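Local coordinates for effector protein MavE (Legionella pneumophila subsp. pneumophila, PDB 6PIR) that acts as a virulence effector needed for endoplasmic reticulum-mediated remodelling of the Legionella-containing vacuole and for evasion of lysosomes, at residues A[47-52]-A[103-108]; A[17-22]-A[68-72]; A[8-12]-A[130-134]. All coordinates share one frame; numbering follows the deposited sequence.

Contact 1: residues A[47-52]-A[103-108]; sequences INSRIT and VPLLTA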
loop_
_atom_site.group_PDB
_atom_site.type_symbol
_atom_site.label_atom_id
_atom_site.label_comp_id
_atom_site.label_asym_id
_atom_site.label_seq_id
_atom_site.Cartn_x
_atom_site.Cartn_y
_atom_site.Cartn_z
ATOM N N ILE A 47 -7.470 -6.026 -4.235
ATOM C CA ILE A 47 -7.192 -5.548 -2.877
ATOM C C ILE A 47 -8.423 -5.693 -1.991
ATOM O O ILE A 47 -8.311 -6.065 -0.813
ATOM C CB ILE A 47 -6.691 -4.093 -2.931
ATOM C CG1 ILE A 47 -5.419 -4.012 -3.787
ATOM C CG2 ILE A 47 -6.426 -3.553 -1.543
ATOM C CD1 ILE A 47 -5.133 -2.622 -4.364
ATOM N N ASN A 48 -9.622 -5.477 -2.563
ATOM C CA ASN A 48 -10.879 -5.584 -1.815
ATOM C C ASN A 48 -10.975 -6.876 -1.010
ATOM O O ASN A 48 -11.379 -6.867 0.162
ATOM C CB ASN A 48 -12.063 -5.498 -2.782
ATOM C CG ASN A 48 -12.583 -4.100 -2.945
ATOM O OD1 ASN A 48 -12.240 -3.217 -2.168
ATOM N ND2 ASN A 48 -13.408 -3.879 -3.971
ATOM N N SER A 49 -10.577 -7.994 -1.598
ATOM C CA SER A 49 -10.768 -9.257 -0.889
ATOM C C SER A 49 -9.875 -9.413 0.343
ATOM O O SER A 49 -10.120 -10.314 1.153
ATOM C CB SER A 49 -10.507 -10.418 -1.832
ATOM O OG SER A 49 -9.145 -10.436 -2.211
ATOM N N ARG A 50 -8.850 -8.585 0.500
ATOM C CA ARG A 50 -7.887 -8.727 1.589
ATOM C C ARG A 50 -8.178 -7.806 2.777
ATOM O O ARG A 50 -7.441 -7.817 3.768
ATOM C CB ARG A 50 -6.487 -8.482 1.023
ATOM C CG ARG A 50 -6.077 -9.520 -0.047
ATOM C CD ARG A 50 -4.994 -9.013 -1.015
ATOM N NE ARG A 50 -4.302 -10.102 -1.713
ATOM C CZ ARG A 50 -4.791 -10.764 -2.758
ATOM N NH1 ARG A 50 -5.990 -10.440 -3.239
ATOM N NH2 ARG A 50 -4.084 -11.739 -3.328
ATOM N N ILE A 51 -9.226 -6.994 2.698
ATOM C CA ILE A 51 -9.544 -6.066 3.777
ATOM C C ILE A 51 -10.133 -6.808 4.963
ATOM O O ILE A 51 -11.085 -7.582 4.820
ATOM C CB ILE A 51 -10.515 -4.986 3.266
ATOM C CG1 ILE A 51 -9.825 -4.123 2.216
ATOM C CG2 ILE A 51 -11.008 -4.113 4.413
ATOM C CD1 ILE A 51 -10.731 -3.025 1.585
ATOM N N THR A 52 -9.573 -6.573 6.149
ATOM C CA THR A 52 -10.084 -7.183 7.367
ATOM C C THR A 52 -11.445 -6.624 7.751
ATOM O O THR A 52 -11.639 -5.406 7.826
ATOM C CB THR A 52 -9.102 -6.958 8.504
ATOM O OG1 THR A 52 -7.887 -7.623 8.160
ATOM C CG2 THR A 52 -9.649 -7.513 9.804
ATOM N N VAL A 103 -2.011 -5.971 3.706
ATOM C CA VAL A 103 -3.356 -5.392 3.624
ATOM C C VAL A 103 -4.233 -5.863 4.769
ATOM O O VAL A 103 -4.913 -5.017 5.377
ATOM C CB VAL A 103 -3.970 -5.655 2.241
ATOM C CG1 VAL A 103 -5.452 -5.380 2.285
ATOM C CG2 VAL A 103 -3.308 -4.782 1.193
ATOM N N PRO A 104 -4.233 -7.153 5.171
ATOM C CA PRO A 104 -4.988 -7.532 6.384
ATOM C C PRO A 104 -4.514 -6.824 7.641
ATOM O O PRO A 104 -5.328 -6.449 8.493
ATOM C CB PRO A 104 -4.760 -9.051 6.477
ATOM C CG PRO A 104 -4.583 -9.453 5.066
ATOM C CD PRO A 104 -3.832 -8.347 4.392
ATOM N N LEU A 105 -3.204 -6.602 7.758
ATOM C CA LEU A 105 -2.682 -5.893 8.920
ATOM C C LEU A 105 -3.106 -4.438 8.901
ATOM O O LEU A 105 -3.584 -3.901 9.904
ATOM C CB LEU A 105 -1.161 -5.975 8.950
ATOM C CG LEU A 105 -0.591 -7.298 9.373
ATOM C CD1 LEU A 105 0.909 -7.226 9.226
ATOM C CD2 LEU A 105 -1.005 -7.566 10.824
ATOM N N LEU A 106 -2.903 -3.781 7.769
ATOM C CA LEU A 106 -3.203 -2.360 7.653
ATOM C C LEU A 106 -4.680 -2.065 7.871
ATOM O O LEU A 106 -5.023 -0.991 8.384
ATOM C CB LEU A 106 -2.769 -1.854 6.271
ATOM C CG LEU A 106 -1.274 -1.821 5.943
ATOM C CD1 LEU A 106 -1.118 -1.684 4.455
ATOM C CD2 LEU A 106 -0.541 -0.696 6.665
ATOM N N THR A 107 -5.570 -2.993 7.499
ATOM C CA THR A 107 -7.014 -2.766 7.578
ATOM C C THR A 107 -7.633 -3.313 8.861
ATOM O O THR A 107 -8.855 -3.238 9.040
ATOM C CB THR A 107 -7.717 -3.382 6.365
ATOM O OG1 THR A 107 -7.458 -4.788 6.317
ATOM C CG2 THR A 107 -7.226 -2.725 5.060
ATOM N N ALA A 108 -6.816 -3.811 9.782
ATOM C CA ALA A 108 -7.296 -4.359 11.040
ATOM C C ALA A 108 -7.414 -3.255 12.082
ATOM O O ALA A 108 -6.664 -2.279 12.046
ATOM C CB ALA A 108 -6.330 -5.439 11.542
#
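Thr52 meets the C-terminal end of helix 85-106 with both its backbone and its side chain. Its CB lies 3.5 Å from Thr107 OG1. At one branch tip OG1 donates to Pro104 O at 2.8 Å, arriving in the carbonyl plane on a lone pair. The other branch, CG2, passes Ala108 CA at 4.1 Å. Chi1 of -63° sends OG1 to the helix and leaves the methyl for the turn that follows, a division of labour that suits a threonine.

The N-H of Thr52 is aimed almost straight (176°) at Thr107 OG1, with N and OG1 2.8 Å apart. That hydroxyl in turn donates to Val103 O, which also takes the N-H of Thr107 from the opposite face of its plane, so the last turn and the loop share one relay of hydrogen bonds. Beside it, Val103 CG1 packs 3.5 Å from Arg50 CB, while the end of Arg50 leads away to a salt bridge with Asp100.

Segment 47-52 belongs to the loop between helices 26-36 and 59-77, which also carries the probable NPxY motif. Ile47 and Thr107 both touch Phe65, and Ile51 and Thr107 pack on Trp57, so the loop is wedged between helix 59-77 and the end of helix 85-106.

Contact 2: residues A[17-22]-A[68-72]; sequences FLETIL and AIAEA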
loop_
_atom_site.group_PDB
_atom_site.type_symbol
_atom_site.label_atom_id
_atom_site.label_comp_id
_atom_site.label_asym_id
_atom_site.label_seq_id
_atom_site.Cartn_x
_atom_site.Cartn_y
_atom_site.Cartn_z
ATOM N N PHE A 17 3.930 6.111 0.514
ATOM C CA PHE A 17 2.967 6.655 -0.438
ATOM C C PHE A 17 1.531 6.458 0.032
ATOM O O PHE A 17 0.690 7.334 -0.184
ATOM C CB PHE A 17 3.127 6.041 -1.808
ATOM C CG PHE A 17 4.240 6.627 -2.609
ATOM C CD1 PHE A 17 4.270 7.997 -2.888
ATOM C CD2 PHE A 17 5.259 5.830 -3.062
ATOM C CE1 PHE A 17 5.299 8.536 -3.631
ATOM C CE2 PHE A 17 6.275 6.372 -3.845
ATOM C CZ PHE A 17 6.284 7.740 -4.112
ATOM N N LEU A 18 1.223 5.298 0.632
ATOM C CA LEU A 18 -0.104 5.063 1.196
ATOM C C LEU A 18 -0.467 6.151 2.195
ATOM O O LEU A 18 -1.564 6.725 2.152
ATOM C CB LEU A 18 -0.152 3.684 1.879
ATOM C CG LEU A 18 -1.481 3.348 2.585
ATOM C CD1 LEU A 18 -2.691 3.292 1.648
ATOM C CD2 LEU A 18 -1.334 1.995 3.387
ATOM N N GLU A 19 0.436 6.434 3.134
ATOM C CA GLU A 19 0.152 7.449 4.148
ATOM C C GLU A 19 -0.003 8.827 3.514
ATOM O O GLU A 19 -0.854 9.618 3.937
ATOM C CB GLU A 19 1.264 7.490 5.199
ATOM C CG GLU A 19 1.326 6.286 6.112
ATOM C CD GLU A 19 2.712 6.161 6.771
ATOM O OE1 GLU A 19 3.213 7.204 7.231
ATOM O OE2 GLU A 19 3.318 5.055 6.730
ATOM N N THR A 20 0.847 9.141 2.531
ATOM C CA THR A 20 0.774 10.425 1.836
ATOM C C THR A 20 -0.584 10.595 1.140
ATOM O O THR A 20 -1.271 11.615 1.310
ATOM C CB THR A 20 1.947 10.511 0.847
ATOM O OG1 THR A 20 3.207 10.447 1.551
ATOM C CG2 THR A 20 1.927 11.806 0.018
ATOM N N ILE A 21 -1.013 9.570 0.401
ATOM C CA ILE A 21 -2.285 9.626 -0.312
ATOM C C ILE A 21 -3.426 9.769 0.688
ATOM O O ILE A 21 -4.333 10.589 0.507
ATOM C CB ILE A 21 -2.442 8.381 -1.204
ATOM C CG1 ILE A 21 -1.360 8.386 -2.288
ATOM C CG2 ILE A 21 -3.847 8.345 -1.874
ATOM C CD1 ILE A 21 -1.237 7.048 -3.033
ATOM N N LEU A 22 -3.352 9.043 1.803
ATOM C CA LEU A 22 -4.396 9.161 2.815
ATOM C C LEU A 22 -4.290 10.447 3.636
ATOM O O LEU A 22 -5.143 10.698 4.487
ATOM C CB LEU A 22 -4.351 7.935 3.738
ATOM C CG LEU A 22 -4.652 6.645 2.964
ATOM C CD1 LEU A 22 -4.554 5.408 3.859
ATOM C CD2 LEU A 22 -6.021 6.748 2.241
ATOM N N ALA A 68 -5.645 3.878 -3.075
ATOM C CA ALA A 68 -4.373 4.348 -2.541
ATOM C C ALA A 68 -3.307 3.266 -2.616
ATOM O O ALA A 68 -2.150 3.558 -2.920
ATOM C CB ALA A 68 -4.540 4.844 -1.113
ATOM N N ILE A 69 -3.663 2.022 -2.291
ATOM C CA ILE A 69 -2.701 0.924 -2.388
ATOM C C ILE A 69 -2.229 0.748 -3.831
ATOM O O ILE A 69 -1.038 0.546 -4.087
ATOM C CB ILE A 69 -3.300 -0.382 -1.847
ATOM C CG1 ILE A 69 -3.430 -0.347 -0.315
ATOM C CG2 ILE A 69 -2.422 -1.564 -2.254
ATOM C CD1 ILE A 69 -2.103 -0.456 0.456
ATOM N N ALA A 70 -3.174 0.711 -4.785
ATOM C CA ALA A 70 -2.795 0.511 -6.183
ATOM C C ALA A 70 -1.895 1.642 -6.662
ATOM O O ALA A 70 -0.898 1.396 -7.360
ATOM C CB ALA A 70 -4.037 0.366 -7.069
ATOM N N GLU A 71 -2.182 2.872 -6.220
ATOM C CA GLU A 71 -1.364 4.020 -6.596
ATOM C C GLU A 71 0.006 3.929 -5.963
ATOM O O GLU A 71 1.006 4.276 -6.597
ATOM C CB GLU A 71 -2.052 5.319 -6.186
ATOM C CG GLU A 71 -3.271 5.637 -7.072
ATOM C CD GLU A 71 -4.372 6.399 -6.347
ATOM O OE1 GLU A 71 -4.135 7.016 -5.292
ATOM O OE2 GLU A 71 -5.505 6.390 -6.839
ATOM N N ALA A 72 0.060 3.485 -4.711
ATOM C CA ALA A 72 1.327 3.320 -4.025
ATOM C C ALA A 72 2.198 2.297 -4.740
ATOM O O ALA A 72 3.381 2.547 -4.986
ATOM C CB ALA A 72 1.084 2.890 -2.572
#
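Ile21 and Ala68 meet where helices 5-21 and 59-77 cross, a branched side chain set against a small one. Ile21 presents two branches: CG2 rests on Ala68 CB at 3.6 Å, while CD1 runs on to Ala68 O, also at 3.6 Å, and lies beside Glu71. With CG1 anti to the carbonyl carbon (chi1 -64°), the two branches spread over the 68-72 helix so that both lie against Ala68 and Glu71.

Leu18 reaches the same alanine from another side. Its CG stands anti to the backbone N (chi1 177°), which swings the isobutyl group round until CD1 is 3.7 Å from Ala68 CB. The second methyl, CD2, meets Ile69 CD1 at 3.9 Å, the two side chains slanting across each other. Ile69 leaves its helix pointing away from the contact, and only the end of its chain comes back to Leu18.

One turn further along, Ala72 CB faces Phe17 CB at 3.8 Å, and the Phe17 ring continues past it to Leu75 and Val76. Small residues at 68 and 72 let the short helical segments approach to 8.8 Å between axes, crossing at 131°, roughly antiparallel but strongly skewed.

Helix 26-36 covers the Ile21 side through Ile32, and helix 115-134 covers Leu18 through Val119, so the crossing is deep in the helical bundle. No hydrogen bond joins the two segments. Glu71 meets Ile21 with its CB, 3.7 Å from Ile21 CD1, and with OE1, which lies against the methyls. The contact therefore depends on apolar fit, and one oxygen of its single carboxylate, OE2 of this buried residue, is held by ND1 of His33 from a third helix.

Contact 3: residues A[8-12]-A[130-134]; sequences RNFLI and LIAKL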
loop_
_atom_site.group_PDB
_atom_site.type_symbol
_atom_site.label_atom_id
_atom_site.label_comp_id
_atom_site.label_asym_id
_atom_site.label_seq_id
_atom_site.Cartn_x
_atom_site.Cartn_y
_atom_site.Cartn_z
ATOM N N ARG A 8 11.215 -5.696 2.088
ATOM C CA ARG A 8 11.096 -4.746 3.195
ATOM C C ARG A 8 11.190 -3.291 2.717
ATOM O O ARG A 8 10.441 -2.423 3.189
ATOM C CB ARG A 8 12.127 -5.071 4.276
ATOM C CG ARG A 8 11.595 -6.160 5.197
ATOM C CD ARG A 8 12.542 -6.545 6.290
ATOM N NE ARG A 8 13.613 -7.375 5.777
ATOM C CZ ARG A 8 14.888 -7.028 5.822
ATOM N NH1 ARG A 8 15.211 -5.862 6.379
ATOM N NH2 ARG A 8 15.824 -7.861 5.350
ATOM N N ASN A 9 12.111 -2.998 1.799
ATOM C CA ASN A 9 12.207 -1.646 1.259
ATOM C C ASN A 9 10.975 -1.289 0.441
ATOM O O ASN A 9 10.481 -0.153 0.516
ATOM C CB ASN A 9 13.465 -1.500 0.409
ATOM C CG ASN A 9 14.396 -0.443 0.946
ATOM O OD1 ASN A 9 14.317 0.725 0.560
ATOM N ND2 ASN A 9 15.289 -0.846 1.829
ATOM N N PHE A 10 10.487 -2.244 -0.363
ATOM C CA PHE A 10 9.274 -2.027 -1.132
ATOM C C PHE A 10 8.103 -1.686 -0.211
ATOM O O PHE A 10 7.300 -0.788 -0.501
ATOM C CB PHE A 10 8.956 -3.275 -1.934
ATOM C CG PHE A 10 7.866 -3.081 -2.937
ATOM C CD1 PHE A 10 8.175 -2.737 -4.249
ATOM C CD2 PHE A 10 6.540 -3.261 -2.588
ATOM C CE1 PHE A 10 7.162 -2.552 -5.201
ATOM C CE2 PHE A 10 5.533 -3.078 -3.521
ATOM C CZ PHE A 10 5.847 -2.725 -4.834
ATOM N N LEU A 11 7.988 -2.404 0.897
ATOM C CA LEU A 11 6.937 -2.129 1.862
ATOM C C LEU A 11 7.097 -0.736 2.440
ATOM O O LEU A 11 6.118 -0.008 2.583
ATOM C CB LEU A 11 6.986 -3.179 2.985
ATOM C CG LEU A 11 6.586 -4.604 2.623
ATOM C CD1 LEU A 11 6.987 -5.525 3.783
ATOM C CD2 LEU A 11 5.094 -4.729 2.304
ATOM N N ILE A 12 8.314 -0.371 2.853
ATOM C CA ILE A 12 8.509 0.945 3.468
ATOM C C ILE A 12 8.097 2.066 2.502
ATOM O O ILE A 12 7.408 3.035 2.872
ATOM C CB ILE A 12 9.969 1.102 3.905
ATOM C CG1 ILE A 12 10.236 0.227 5.134
ATOM C CG2 ILE A 12 10.293 2.551 4.172
ATOM C CD1 ILE A 12 11.665 0.080 5.389
ATOM N N LEU A 130 9.856 -1.212 10.561
ATOM C CA LEU A 130 10.718 -1.767 9.523
ATOM C C LEU A 130 11.934 -0.888 9.303
ATOM O O LEU A 130 13.058 -1.397 9.179
ATOM C CB LEU A 130 9.945 -1.945 8.209
ATOM C CG LEU A 130 9.080 -3.204 8.219
ATOM C CD1 LEU A 130 8.230 -3.306 6.950
ATOM C CD2 LEU A 130 9.950 -4.448 8.404
ATOM N N ILE A 131 11.740 0.433 9.290
ATOM C CA ILE A 131 12.858 1.337 9.067
ATOM C C ILE A 131 13.871 1.196 10.185
ATOM O O ILE A 131 15.085 1.150 9.939
ATOM C CB ILE A 131 12.362 2.779 8.918
ATOM C CG1 ILE A 131 11.652 2.917 7.589
ATOM C CG2 ILE A 131 13.516 3.743 8.985
ATOM C CD1 ILE A 131 10.974 4.197 7.454
ATOM N N ALA A 132 13.384 1.117 11.430
ATOM C CA ALA A 132 14.260 0.933 12.579
ATOM C C ALA A 132 15.111 -0.321 12.428
ATOM O O ALA A 132 16.290 -0.320 12.789
ATOM C CB ALA A 132 13.423 0.868 13.852
ATOM N N LYS A 133 14.553 -1.390 11.858
ATOM C CA LYS A 133 15.384 -2.588 11.736
ATOM C C LYS A 133 16.162 -2.655 10.421
ATOM O O LYS A 133 16.978 -3.568 10.246
ATOM C CB LYS A 133 14.527 -3.849 11.888
ATOM N N LEU A 134 15.930 -1.732 9.489
ATOM C CA LEU A 134 16.840 -1.632 8.346
ATOM C C LEU A 134 18.063 -0.816 8.702
ATOM O O LEU A 134 19.188 -1.178 8.339
ATOM C CB LEU A 134 16.181 -0.982 7.136
ATOM C CG LEU A 134 15.281 -1.753 6.195
ATOM C CD1 LEU A 134 14.851 -0.738 5.211
ATOM C CD2 LEU A 134 16.027 -2.863 5.487
HETATM O O HOH W 1 13.563 -3.972 8.464
#
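Ile12 packs against Leu130, Ile131 and Leu134, and there the packing is dense. Its CG1 lies 3.8 Å from Leu130 CB and its CG2 is 3.7 Å from Ile131 CD1. The terminal CD1 meets Leu134 CD1 tip to tip at 3.3 Å, tighter than usual for two methyls. Leu130 fills the inner side: CD1 reaches Leu11 CD1, and both leucines also lean on Tyr102 of helix 85-106. Branched aliphatic residues suit this seam because each can offer methyls to several neighbours.

The seam joins the first and last helices of this all-helical fragment, 5-21 and 115-134, whose segments run roughly antiparallel at 139° with their axes 10.4 Å apart. The fragment is only part of a longer protein that also has a C-terminal transmembrane helix.

The other side is more polar and bridged by water. Arg8 first lays its aliphatic part on Leu130, CD against CD2, then bends at chi3 (-76°), which brings NH1 up against Leu134 CD2 at 3.2 Å. NH1 donates to a water at 3.3 Å, and that water donates to Leu130 O at 2.7 Å, bridging the helices without a direct hydrogen bond. NH2 donates to Thr4 OG1, just before the helix, while Asn9 brings ND2 close to Leu134 CD1.

Contacts 2 and 3 both use helix 5-21, contact 2 at its C-terminal end against helix 59-77 and contact 3 nearer its start against helix 115-134; their centres are 16 Å apart and they do not touch. Contacts 1 and 2, with centres 14 Å apart, do touch: Ile47 CD1 packs on Ile69 CG2 at 3.6 Å, and Leu106 CD1 on Leu18 CD2 at 3.8 Å, so Ile47 from the loop and Leu106 from helix 85-106 both extend the apolar core of contact 2. Contact 3 lies 19 Å from contact 1, centre to centre. The inferred NPxY motif, residues 42-45, lies in the same loop, just before residues 47-52, and its Tyr45 touches Ala70 of contact 2.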